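Local atomic coordinates of p800 reaction center core protein (Heliobacterium modesticaldum, PDB entry 5V8K), a protein that serves as the core polypeptide of a homodimeric photosynthetic reaction center, holding bacteriochlorophylls and an iron-sulfur cluster for light-driven charge separation. Residues A[282-285]-A[286-290]; A[432-436]-A[437-441]. One frame throughout, in Å; residues are numbered along the deposited sequence.

Interaction 1. Residues A[282-285]-A[286-290]. With GBF (Bacteriochlorophyll g), chain T.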
ATOM      1  N   GLY A 282      -6.380 -29.950   3.782  1.00 40.19           N
ATOM      2  CA  GLY A 282      -6.930 -31.009   2.966  1.00 41.40           C
ATOM      3  C   GLY A 282      -6.098 -31.204   1.714  1.00 43.30           C
ATOM      4  O   GLY A 282      -5.766 -32.327   1.340  1.00 43.38           O
ATOM      5  N   ALA A 283      -5.721 -30.094   1.082  1.00 44.80           N
ATOM      6  CA  ALA A 283      -4.859 -30.129  -0.093  1.00 47.69           C
ATOM      7  C   ALA A 283      -3.508 -30.745   0.237  1.00 46.10           C
ATOM      8  O   ALA A 283      -2.948 -31.504  -0.561  1.00 49.68           O
ATOM      9  CB  ALA A 283      -4.677 -28.699  -0.642  1.00 44.44           C
ATOM     10  N   HIS A 284      -2.949 -30.404   1.391  1.00 43.33           N
ATOM     11  CA  HIS A 284      -1.673 -30.985   1.781  1.00 44.49           C
ATOM     12  C   HIS A 284      -1.806 -32.484   2.009  1.00 47.76           C
ATOM     13  O   HIS A 284      -0.911 -33.259   1.653  1.00 48.48           O
ATOM     14  CB  HIS A 284      -1.132 -30.301   3.040  1.00 43.16           C
ATOM     15  CG  HIS A 284       0.190 -30.830   3.456  1.00 48.55           C
ATOM     16  ND1 HIS A 284       0.347 -31.629   4.565  1.00 47.99           N
ATOM     17  CD2 HIS A 284       1.406 -30.742   2.873  1.00 44.59           C
ATOM     18  CE1 HIS A 284       1.614 -31.995   4.661  1.00 47.85           C
ATOM     19  NE2 HIS A 284       2.276 -31.480   3.642  1.00 49.02           N
ATOM     20  N   PHE A 285      -2.913 -32.915   2.606  1.00 51.49           N
ATOM     21  CA  PHE A 285      -3.172 -34.347   2.731  1.00 50.64           C
ATOM     22  C   PHE A 285      -3.245 -35.008   1.355  1.00 54.62           C
ATOM     23  O   PHE A 285      -2.619 -36.054   1.118  1.00 53.30           O
ATOM     24  CB  PHE A 285      -4.457 -34.568   3.543  1.00 50.37           C
ATOM     25  CG  PHE A 285      -5.124 -35.912   3.295  1.00 54.92           C
ATOM     26  CD1 PHE A 285      -4.655 -37.077   3.890  1.00 54.80           C
ATOM     27  CD2 PHE A 285      -6.248 -35.987   2.486  1.00 54.17           C
ATOM     28  CE1 PHE A 285      -5.299 -38.314   3.636  1.00 54.89           C
ATOM     29  CE2 PHE A 285      -6.889 -37.192   2.245  1.00 55.90           C
ATOM     30  CZ  PHE A 285      -6.415 -38.356   2.809  1.00 54.83           C
ATOM     31  N   MET A 286      -3.979 -34.396   0.419  1.00 54.78           N
ATOM     32  CA  MET A 286      -4.065 -34.975  -0.919  1.00 57.16           C
ATOM     33  C   MET A 286      -2.699 -35.057  -1.569  1.00 57.81           C
ATOM     34  O   MET A 286      -2.374 -36.044  -2.234  1.00 57.83           O
ATOM     35  CB  MET A 286      -5.003 -34.155  -1.801  1.00 55.34           C
ATOM     36  CG  MET A 286      -6.424 -34.211  -1.352  1.00 57.98           C
ATOM     37  SD  MET A 286      -7.253 -32.749  -1.959  1.00 63.07           S
ATOM     38  CE  MET A 286      -8.800 -33.446  -2.350  1.00 63.86           C
ATOM     39  N   LEU A 287      -1.889 -34.021  -1.394  1.00 48.92           N
ATOM     40  CA  LEU A 287      -0.579 -34.004  -2.014  1.00 49.62           C
ATOM     41  C   LEU A 287       0.300 -35.109  -1.456  1.00 54.59           C
ATOM     42  O   LEU A 287       1.067 -35.735  -2.204  1.00 53.63           O
ATOM     43  CB  LEU A 287       0.053 -32.630  -1.810  1.00 48.28           C
ATOM     44  CG  LEU A 287       1.342 -32.365  -2.554  1.00 49.61           C
ATOM     45  CD1 LEU A 287       1.095 -32.427  -4.089  1.00 49.73           C
ATOM     46  CD2 LEU A 287       1.919 -30.995  -2.165  1.00 48.76           C
ATOM     47  N   ARG A 288       0.184 -35.399  -0.151  1.00 54.96           N
ATOM     48  CA  ARG A 288       0.926 -36.526   0.415  1.00 55.70           C
ATOM     49  C   ARG A 288       0.423 -37.844  -0.149  1.00 59.93           C
ATOM     50  O   ARG A 288       1.218 -38.762  -0.391  1.00 59.22           O
ATOM     51  CB  ARG A 288       0.847 -36.518   1.940  1.00 54.19           C
ATOM     52  CG  ARG A 288       1.654 -35.373   2.545  1.00 53.00           C
ATOM     53  CD  ARG A 288       1.810 -35.491   4.053  1.00 55.29           C
ATOM     54  NE  ARG A 288       0.550 -35.273   4.785  1.00 57.10           N
ATOM     55  CZ  ARG A 288      -0.185 -36.232   5.352  1.00 58.03           C
ATOM     56  NH1 ARG A 288       0.192 -37.496   5.298  1.00 61.39           N
ATOM     57  NH2 ARG A 288      -1.302 -35.925   5.987  1.00 53.28           N
ATOM     58  N   VAL A 289      -0.888 -37.953  -0.390  1.00 61.72           N
ATOM     59  CA  VAL A 289      -1.407 -39.131  -1.075  1.00 62.71           C
ATOM     60  C   VAL A 289      -0.732 -39.288  -2.437  1.00 68.73           C
ATOM     61  O   VAL A 289      -0.304 -40.384  -2.821  1.00 66.20           O
ATOM     62  CB  VAL A 289      -2.932 -39.042  -1.229  1.00 60.64           C
ATOM     63  CG1 VAL A 289      -3.410 -40.106  -2.218  1.00 67.22           C
ATOM     64  CG2 VAL A 289      -3.596 -39.262   0.053  1.00 59.17           C
ATOM     65  N   LEU A 290      -0.653 -38.188  -3.198  1.00 72.83           N
ATOM     66  CA  LEU A 290      -0.101 -38.240  -4.548  1.00 73.44           C
ATOM     67  C   LEU A 290       1.402 -38.466  -4.552  1.00 78.69           C
ATOM     68  O   LEU A 290       1.949 -38.884  -5.579  1.00 80.95           O
ATOM     69  CB  LEU A 290      -0.398 -36.947  -5.316  1.00 70.11           C
ATOM     70  CG  LEU A 290      -1.843 -36.520  -5.558  1.00 68.99           C
ATOM     71  CD1 LEU A 290      -1.842 -35.099  -6.097  1.00 68.89           C
ATOM     72  CD2 LEU A 290      -2.519 -37.419  -6.530  1.00 69.52           C
TER
HETATM   73 MG   GBF T1018     -14.167 -28.637   1.272  1.00 53.50          MG
HETATM   74  CHA GBF T1018     -13.013 -31.949   1.363  1.00 48.29           C
HETATM   75  CHB GBF T1018     -11.696 -27.898  -0.796  1.00 44.24           C
HETATM   76  CHC GBF T1018     -15.829 -25.681   0.904  1.00 47.60           C
HETATM   77  CHD GBF T1018     -16.835 -29.736   3.470  1.00 48.78           C
HETATM   78  NA  GBF T1018     -12.695 -29.677   0.458  1.00 58.43           N
HETATM   79  C1A GBF T1018     -12.316 -30.956   0.495  1.00 47.25           C
HETATM   80  C2A GBF T1018     -11.279 -31.454  -0.447  1.00 48.02           C
HETATM   81  C3A GBF T1018     -10.612 -30.090  -0.656  1.00 56.40           C
HETATM   82  C4A GBF T1018     -11.736 -29.166  -0.306  1.00 45.41           C
HETATM   83  CMA GBF T1018      -9.418 -29.837   0.258  1.00 50.85           C
HETATM   84  CAA GBF T1018     -11.886 -32.150  -1.690  1.00 49.73           C
HETATM   85  CBA GBF T1018     -12.641 -31.207  -2.626  1.00 50.97           C
HETATM   86  CGA GBF T1018     -13.099 -31.989  -3.840  1.00 66.88           C
HETATM   87  O1A GBF T1018     -12.305 -32.697  -4.451  1.00 67.03           O
HETATM   88  O2A GBF T1018     -14.223 -31.420  -4.561  1.00 76.92           O
HETATM   89  NB  GBF T1018     -13.890 -27.036   0.033  1.00 43.67           N
HETATM   90  C1B GBF T1018     -12.728 -26.831  -0.633  1.00 43.32           C
HETATM   91  C2B GBF T1018     -12.798 -25.599  -1.239  1.00 47.61           C
HETATM   92  C3B GBF T1018     -13.954 -24.994  -0.779  1.00 45.27           C
HETATM   93  C4B GBF T1018     -14.564 -25.889   0.132  1.00 50.78           C
HETATM   94  CMB GBF T1018     -11.794 -25.037  -2.223  1.00 41.87           C
HETATM   95  CAB GBF T1018     -14.334 -23.666  -1.278  1.00 46.30           C
HETATM   96  CBB GBF T1018     -15.505 -23.072  -1.208  1.00 48.98           C
HETATM   97  NC  GBF T1018     -15.934 -27.919   2.017  1.00 51.99           N
HETATM   98  C1C GBF T1018     -16.428 -26.703   1.803  1.00 48.56           C
HETATM   99  C2C GBF T1018     -17.632 -26.140   2.477  1.00 48.31           C
HETATM  100  C3C GBF T1018     -17.830 -27.430   3.122  1.00 51.55           C
HETATM  101  C4C GBF T1018     -16.857 -28.392   2.886  1.00 50.30           C
HETATM  102  CMC GBF T1018     -17.179 -25.081   3.515  1.00 45.78           C
HETATM  103  CAC GBF T1018     -18.979 -27.641   4.025  1.00 52.30           C
HETATM  104  CBC GBF T1018     -20.004 -26.554   4.233  1.00 50.91           C
HETATM  105  ND  GBF T1018     -14.862 -30.298   2.186  1.00 53.26           N
HETATM  106  C1D GBF T1018     -15.807 -30.695   3.036  1.00 51.36           C
HETATM  107  C2D GBF T1018     -15.841 -32.216   3.604  1.00 55.09           C
HETATM  108  C3D GBF T1018     -14.712 -32.525   2.838  1.00 53.92           C
HETATM  109  C4D GBF T1018     -14.136 -31.480   2.053  1.00 47.82           C
HETATM  110  CMD GBF T1018     -16.714 -32.992   4.520  1.00 57.40           C
HETATM  111  CAD GBF T1018     -13.957 -33.759   2.524  1.00 51.71           C
HETATM  112  OBD GBF T1018     -13.927 -34.910   3.074  1.00 56.37           O
HETATM  113  CBD GBF T1018     -12.771 -33.379   1.674  1.00 52.50           C
HETATM  114  CGD GBF T1018     -11.446 -33.485   2.373  1.00 55.74           C
HETATM  115  O1D GBF T1018     -10.957 -32.566   3.008  1.00 54.41           O
HETATM  116  O2D GBF T1018     -10.691 -34.701   2.340  1.00 57.12           O
HETATM  117  CED GBF T1018     -10.127 -35.098   3.589  1.00 62.52           C
HETATM  118  C1  GBF T1018     -14.510 -31.697  -5.928  1.00 79.34           C
HETATM  119  C2  GBF T1018     -15.231 -30.479  -6.450  1.00 78.85           C
HETATM  120  C3  GBF T1018     -16.530 -30.252  -6.200  1.00 79.22           C
HETATM  121  C4  GBF T1018     -17.351 -31.216  -5.398  1.00 78.81           C
HETATM  122  C5  GBF T1018     -17.183 -28.997  -6.736  1.00 79.14           C

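Interaction 2. Residues A[432-436]-A[437-441]. With SF4 (iron/sulfur cluster), chain B; GBF (Bacteriochlorophyll g), chain C.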
ATOM      1  N   THR A 432       9.521 -17.932 -11.846  1.00 40.90           N
ATOM      2  CA  THR A 432       8.714 -19.071 -11.417  1.00 41.17           C
ATOM      3  C   THR A 432       8.228 -18.965  -9.970  1.00 41.69           C
ATOM      4  O   THR A 432       7.867 -19.985  -9.370  1.00 40.87           O
ATOM      5  CB  THR A 432       9.499 -20.364 -11.569  1.00 43.21           C
ATOM      6  OG1 THR A 432      10.690 -20.292 -10.782  1.00 42.87           O
ATOM      7  CG2 THR A 432       9.901 -20.626 -13.062  1.00 43.99           C
ATOM      8  N   CYS A 433       8.176 -17.771  -9.402  1.00 40.84           N
ATOM      9  CA  CYS A 433       7.845 -17.667  -7.996  1.00 41.99           C
ATOM     10  C   CYS A 433       6.399 -18.037  -7.705  1.00 42.17           C
ATOM     11  O   CYS A 433       5.475 -17.598  -8.394  1.00 40.11           O
ATOM     12  CB  CYS A 433       8.072 -16.258  -7.454  1.00 41.22           C
ATOM     13  SG  CYS A 433       8.726 -14.974  -8.500  1.00 42.47           S
ATOM     14  N   SER A 434       6.224 -18.785  -6.609  1.00 38.71           N
ATOM     15  CA  SER A 434       4.949 -19.009  -5.939  1.00 41.96           C
ATOM     16  C   SER A 434       3.970 -19.860  -6.732  1.00 42.96           C
ATOM     17  O   SER A 434       2.780 -19.548  -6.785  1.00 40.97           O
ATOM     18  CB  SER A 434       4.304 -17.689  -5.564  1.00 36.90           C
ATOM     19  OG  SER A 434       4.996 -17.111  -4.490  1.00 38.35           O
ATOM     20  N   ILE A 435       4.463 -20.953  -7.308  1.00 42.12           N
ATOM     21  CA  ILE A 435       3.610 -22.008  -7.830  1.00 44.19           C
ATOM     22  C   ILE A 435       3.313 -23.142  -6.831  1.00 47.43           C
ATOM     23  O   ILE A 435       2.436 -23.986  -7.108  1.00 42.12           O
ATOM     24  CB  ILE A 435       4.258 -22.566  -9.112  1.00 42.23           C
ATOM     25  CG1 ILE A 435       5.669 -23.124  -8.844  1.00 43.04           C
ATOM     26  CG2 ILE A 435       4.346 -21.478 -10.166  1.00 41.83           C
ATOM     27  CD1 ILE A 435       6.308 -23.832 -10.047  1.00 47.00           C
ATOM     28  N   SER A 436       3.960 -23.163  -5.663  1.00 41.15           N
ATOM     29  CA  SER A 436       3.737 -24.258  -4.730  1.00 43.29           C
ATOM     30  C   SER A 436       2.406 -24.112  -3.979  1.00 43.16           C
ATOM     31  O   SER A 436       1.748 -23.065  -3.985  1.00 39.94           O
ATOM     32  CB  SER A 436       4.870 -24.342  -3.711  1.00 42.03           C
ATOM     33  OG  SER A 436       4.772 -23.265  -2.805  1.00 44.02           O
ATOM     34  N   LEU A 437       2.040 -25.208  -3.317  1.00 42.70           N
ATOM     35  CA  LEU A 437       0.821 -25.299  -2.522  1.00 42.56           C
ATOM     36  C   LEU A 437       0.770 -24.219  -1.436  1.00 46.43           C
ATOM     37  O   LEU A 437      -0.227 -23.479  -1.327  1.00 41.51           O
ATOM     38  CB  LEU A 437       0.727 -26.725  -1.943  1.00 43.57           C
ATOM     39  CG  LEU A 437      -0.358 -27.244  -0.975  1.00 54.77           C
ATOM     40  CD1 LEU A 437       0.072 -27.008   0.376  1.00 54.68           C
ATOM     41  CD2 LEU A 437      -1.681 -26.557  -1.072  1.00 53.48           C
ATOM     42  N   VAL A 438       1.853 -24.061  -0.661  1.00 39.35           N
ATOM     43  CA  VAL A 438       1.794 -23.102   0.445  1.00 40.10           C
ATOM     44  C   VAL A 438       1.744 -21.665  -0.094  1.00 39.89           C
ATOM     45  O   VAL A 438       1.123 -20.781   0.511  1.00 39.68           O
ATOM     46  CB  VAL A 438       2.954 -23.321   1.451  1.00 39.34           C
ATOM     47  CG1 VAL A 438       4.297 -22.766   0.942  1.00 38.53           C
ATOM     48  CG2 VAL A 438       2.597 -22.712   2.757  1.00 39.43           C
ATOM     49  N   ASP A 439       2.348 -21.414  -1.253  1.00 40.29           N
ATOM     50  CA  ASP A 439       2.341 -20.054  -1.777  1.00 40.67           C
ATOM     51  C   ASP A 439       0.952 -19.678  -2.307  1.00 38.43           C
ATOM     52  O   ASP A 439       0.559 -18.515  -2.239  1.00 38.03           O
ATOM     53  CB  ASP A 439       3.431 -19.918  -2.837  1.00 40.22           C
ATOM     54  CG  ASP A 439       4.856 -19.983  -2.240  1.00 42.89           C
ATOM     55  OD1 ASP A 439       5.023 -19.755  -1.005  1.00 43.57           O
ATOM     56  OD2 ASP A 439       5.815 -20.257  -2.999  1.00 45.14           O
ATOM     57  N   GLN A 440       0.159 -20.664  -2.731  1.00 37.19           N
ATOM     58  CA  GLN A 440      -1.242 -20.410  -3.060  1.00 35.84           C
ATOM     59  C   GLN A 440      -2.092 -20.247  -1.800  1.00 36.99           C
ATOM     60  O   GLN A 440      -3.100 -19.532  -1.818  1.00 34.72           O
ATOM     61  CB  GLN A 440      -1.801 -21.529  -3.937  1.00 36.97           C
ATOM     62  CG  GLN A 440      -1.190 -21.596  -5.333  1.00 37.55           C
ATOM     63  CD  GLN A 440      -1.486 -20.336  -6.145  1.00 38.50           C
ATOM     64  OE1 GLN A 440      -2.644 -19.916  -6.281  1.00 37.78           O
ATOM     65  NE2 GLN A 440      -0.440 -19.708  -6.651  1.00 36.61           N
ATOM     66  N   PHE A 441      -1.724 -20.915  -0.707  1.00 37.32           N
ATOM     67  CA  PHE A 441      -2.350 -20.626   0.579  1.00 37.94           C
ATOM     68  C   PHE A 441      -2.209 -19.153   0.944  1.00 34.68           C
ATOM     69  O   PHE A 441      -3.194 -18.495   1.281  1.00 37.37           O
ATOM     70  CB  PHE A 441      -1.755 -21.507   1.677  1.00 36.46           C
ATOM     71  CG  PHE A 441      -2.018 -20.975   3.063  1.00 37.99           C
ATOM     72  CD1 PHE A 441      -3.236 -21.166   3.657  1.00 35.94           C
ATOM     73  CD2 PHE A 441      -1.066 -20.234   3.714  1.00 35.37           C
ATOM     74  CE1 PHE A 441      -3.505 -20.664   4.910  1.00 35.55           C
ATOM     75  CE2 PHE A 441      -1.313 -19.686   4.994  1.00 35.89           C
ATOM     76  CZ  PHE A 441      -2.540 -19.907   5.600  1.00 38.85           C
TER
HETATM   77 FE1  SF4 B1029      11.124 -14.967  -8.007  0.50 42.02          FE
HETATM   78 FE2  SF4 B1029      12.707 -16.880  -6.785  0.50 42.97          FE
HETATM   79 FE3  SF4 B1029      13.090 -14.245  -6.172  0.50 43.77          FE
HETATM   80 FE4  SF4 B1029      13.760 -15.202  -8.686  0.50 42.34          FE
HETATM   81  S1  SF4 B1029      14.699 -15.847  -6.623  0.50 38.20           S
HETATM   82  S2  SF4 B1029      12.618 -13.273  -8.232  0.50 38.44           S
HETATM   83  S3  SF4 B1029      12.161 -16.737  -9.071  0.50 42.64           S
HETATM   84  S4  SF4 B1029      11.231 -15.477  -5.741  0.50 40.30           S
HETATM   85 MG   GBF C1021      -2.214 -25.673  10.640  1.00 41.09          MG
HETATM   86  CHA GBF C1021       1.108 -26.247   9.576  1.00 39.00           C
HETATM   87  CHB GBF C1021      -1.767 -27.977  12.979  1.00 41.02           C
HETATM   88  CHC GBF C1021      -5.124 -24.423  12.051  1.00 35.78           C
HETATM   89  CHD GBF C1021      -2.184 -22.899   8.387  1.00 36.15           C
HETATM   90  NA  GBF C1021      -0.726 -26.922  11.089  1.00 45.03           N
HETATM   91  C1A GBF C1021       0.552 -27.040  10.716  1.00 43.56           C
HETATM   92  C2A GBF C1021       1.350 -28.201  11.247  1.00 47.14           C
HETATM   93  C3A GBF C1021       0.275 -28.906  12.075  1.00 46.19           C
HETATM   94  C4A GBF C1021      -0.796 -27.855  12.053  1.00 41.72           C
HETATM   95  CMA GBF C1021      -0.225 -30.197  11.437  1.00 42.61           C
HETATM   96  CAA GBF C1021       2.588 -27.883  12.079  1.00 47.80           C
HETATM   97  CBA GBF C1021       2.282 -26.916  13.213  1.00 50.96           C
HETATM   98  CGA GBF C1021       3.398 -26.902  14.235  1.00 59.84           C
HETATM   99  O1A GBF C1021       4.200 -27.820  14.293  1.00 66.52           O
HETATM  100  O2A GBF C1021       3.104 -26.174  15.447  1.00 62.93           O
HETATM  101  NB  GBF C1021      -3.263 -26.131  12.331  1.00 39.57           N
HETATM  102  C1B GBF C1021      -3.003 -27.183  13.139  1.00 42.07           C
HETATM  103  C2B GBF C1021      -4.043 -27.342  14.058  1.00 44.26           C
HETATM  104  C3B GBF C1021      -4.971 -26.323  13.794  1.00 43.10           C
HETATM  105  C4B GBF C1021      -4.446 -25.604  12.692  1.00 43.23           C
HETATM  106  CMB GBF C1021      -4.067 -28.400  15.144  1.00 40.98           C
HETATM  107  CAB GBF C1021      -6.267 -26.042  14.480  1.00 43.84           C
HETATM  108  CBB GBF C1021      -6.952 -26.794  15.344  1.00 38.86           C
HETATM  109  NC  GBF C1021      -3.426 -24.070  10.220  1.00 45.53           N
HETATM  110  C1C GBF C1021      -4.492 -23.671  10.922  1.00 36.93           C
HETATM  111  C2C GBF C1021      -5.208 -22.385  10.709  1.00 41.25           C
HETATM  112  C3C GBF C1021      -4.230 -22.051   9.667  1.00 43.44           C
HETATM  113  C4C GBF C1021      -3.275 -23.019   9.381  1.00 41.75           C
HETATM  114  CMC GBF C1021      -6.589 -22.728  10.178  1.00 39.62           C
HETATM  115  CAC GBF C1021      -4.245 -20.778   8.911  1.00 37.86           C
HETATM  116  CBC GBF C1021      -5.251 -19.681   9.115  1.00 37.68           C
HETATM  117  ND  GBF C1021      -0.968 -24.715   9.375  1.00 40.23           N
HETATM  118  C1D GBF C1021      -0.999 -23.763   8.462  1.00 39.81           C
HETATM  119  C2D GBF C1021       0.197 -23.462   7.436  1.00 42.02           C
HETATM  120  C3D GBF C1021       0.889 -24.520   8.004  1.00 37.83           C
HETATM  121  C4D GBF C1021       0.275 -25.227   9.086  1.00 42.56           C
HETATM  122  CMD GBF C1021       0.399 -22.497   6.304  1.00 40.96           C
HETATM  123  CAD GBF C1021       2.281 -25.014   7.937  1.00 43.37           C
HETATM  124  OBD GBF C1021       3.169 -24.971   7.043  1.00 41.14           O
HETATM  125  CBD GBF C1021       2.425 -26.149   8.906  1.00 42.24           C
HETATM  126  CGD GBF C1021       2.628 -27.406   8.165  1.00 44.39           C
HETATM  127  O1D GBF C1021       3.702 -27.960   8.038  1.00 47.34           O
HETATM  128  O2D GBF C1021       1.464 -28.010   7.609  1.00 50.06           O
HETATM  129  CED GBF C1021       1.678 -28.920   6.555  1.00 41.98           C
HETATM  130  C1  GBF C1021       4.140 -25.571  16.216  1.00 66.88           C
HETATM  131  C2  GBF C1021       3.514 -24.839  17.375  1.00 75.43           C
HETATM  132  C3  GBF C1021       3.421 -25.383  18.603  1.00 82.59           C
HETATM  133  C4  GBF C1021       3.969 -26.772  18.874  1.00 84.50           C
HETATM  134  C5  GBF C1021       2.759 -24.545  19.684  1.00 82.59           C
HETATM  135  C6  GBF C1021       3.334 -24.849  21.059  1.00 85.81           C
HETATM  136  C7  GBF C1021       2.948 -23.756  22.032  1.00 86.70           C
HETATM  137  C8  GBF C1021       3.828 -23.161  22.868  1.00 92.86           C
HETATM  138  C9  GBF C1021       5.276 -23.568  22.901  1.00 98.60           C
HETATM  139  C10 GBF C1021       3.392 -22.087  23.841  1.00 92.46           C
HETATM  140  C11 GBF C1021       2.558 -21.001  23.176  1.00 91.82           C
HETATM  141  C12 GBF C1021       1.542 -20.463  24.161  1.00 90.43           C
HETATM  142  C13 GBF C1021       0.784 -19.417  23.813  1.00 91.05           C
HETATM  143  C14 GBF C1021       0.978 -18.820  22.453  1.00 89.76           C
HETATM  144  C15 GBF C1021      -0.244 -18.842  24.760  1.00 89.95           C
HETATM  145  O   HOH W   1       6.430 -21.768  -5.274  1.00 47.95           O

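Interaction 1. Residues A[282-285]-A[286-290]
The last turns of helix 258-291, a predicted membrane-spanning helix, bring H284 and R288 together one turn apart on one flank, while M286 reaches from another toward a bacteriochlorophyll g. Four successive backbone bonds carry the helix through here, from M286 N to G282 O up to V289 N to F285 O (3.0 Å). R288 lays its aliphatic part across the histidine: CG lies over one face in a CH-pi contact, 4.3 Å from the ring centroid. The chain then bends at chi3 (-69°), which carries NE past the rim to 3.4 Å from H284 CE1 and leaves ring and guanidinium planes 49° apart. Both polar ends turn to acids outside the segments: E201 receives H284 ND1 and the R288 NH2 salt bridge, and D199 takes a second salt bridge from NH2. A long, flexible arginine suits this place because its methylenes can lie over a ring while its charge extends to the acids beyond. One residue further along the helix, V289 CG2 sits over a face of the F285 ring, 4.0 Å from CZ, and helix 303-307 adds F304 against V289 and M286. The side toward this pigment is built differently. M286 has CG anti to its carbonyl carbon (chi1 -67°), which directs the unbranched thioether outward, and its CE meets CAA of the bacteriochlorophyll at 3.4 Å. G282 lets the macrocycle come close, its CA 3.9 Å from the pigment's CMA, where any beta carbon would collide. One methyl and a bare backbone thus face this bacteriochlorophyll, whereas the buried histidine, its ring also against a second bacteriochlorophyll g, shares E201 with R288, and that carboxylate probably steadies arginine charge and imidazole orientation together.

Interaction 2. Residues A[432-436]-A[437-441]
S436 and D439 face each other at the start of helix 437-447, where S436 is the N-cap. Its OG accepts a weak bond from D439 N at 3.4 Å, and OG also lies 3.2 Å from D439 OD2; the hydroxyl is hydrogen-bonded to F422 O as well. Serine fits here because a short side chain turned between backbone N and carbonyl carbon (chi1 72°) can bend back over the first turn. A water closes the same corner, accepting from S436 N and donating to D439 OD2 at 2.8 Å. Farther round, Q440 folds at chi2 (-63°) so that NE2 reaches back to S434 O at 3.2 Å, the carbonyl lying in the plane of the amide and the bond somewhat bent (142°). NE2 is also bonded to S545 of the second subunit, while Q440 N bonds to S436 O. OD2 of D439 carries a salt bridge to K579, which is hydrogen-bonded to S434 OG; that hydroxyl also bonds to Q541 O of the second subunit. With an alanine at D439, K579 would probably lose its carboxylate mate and the water an acceptor, although the N-H that S436 caps would remain. C433 SG binds FE1 of the iron-sulfur cluster at 2.4 Å, so the capped turn begins three residues after a cluster ligand; L575 of the second subunit packs on C433. At the far end, F441 presents a ring face to the CMD methyl of a bacteriochlorophyll g, 3.5 Å from CE2. The first turn of helix 437-447 lies against two long helices: L437 and F441 pack on helix 258-291 and, with Q440, on helix 376-401, while the loop before it faces the second subunit.

Overall arrangement
The two contacts lie on the same side of the chain's centre, their centres about 15 Å apart, and they touch directly: A283 CB of interaction 1 meets L437 CD2 of interaction 2 at 3.7 Å. Helix 376-401 joins them through M399, which packs on A283, L437 and F441 alike. A pigment is shared too, the bacteriochlorophyll g whose CMD methyl lies over the F441 ring. GBF CED of this pigment is 3.6 Å from H284 CE1, and F7, whose backbone N bonds the pigment, meets both H284 and V438. Residues 282-290 thus border two bacteriochlorophylls, whereas residues 432-441 run from one of these to the iron-sulfur cluster.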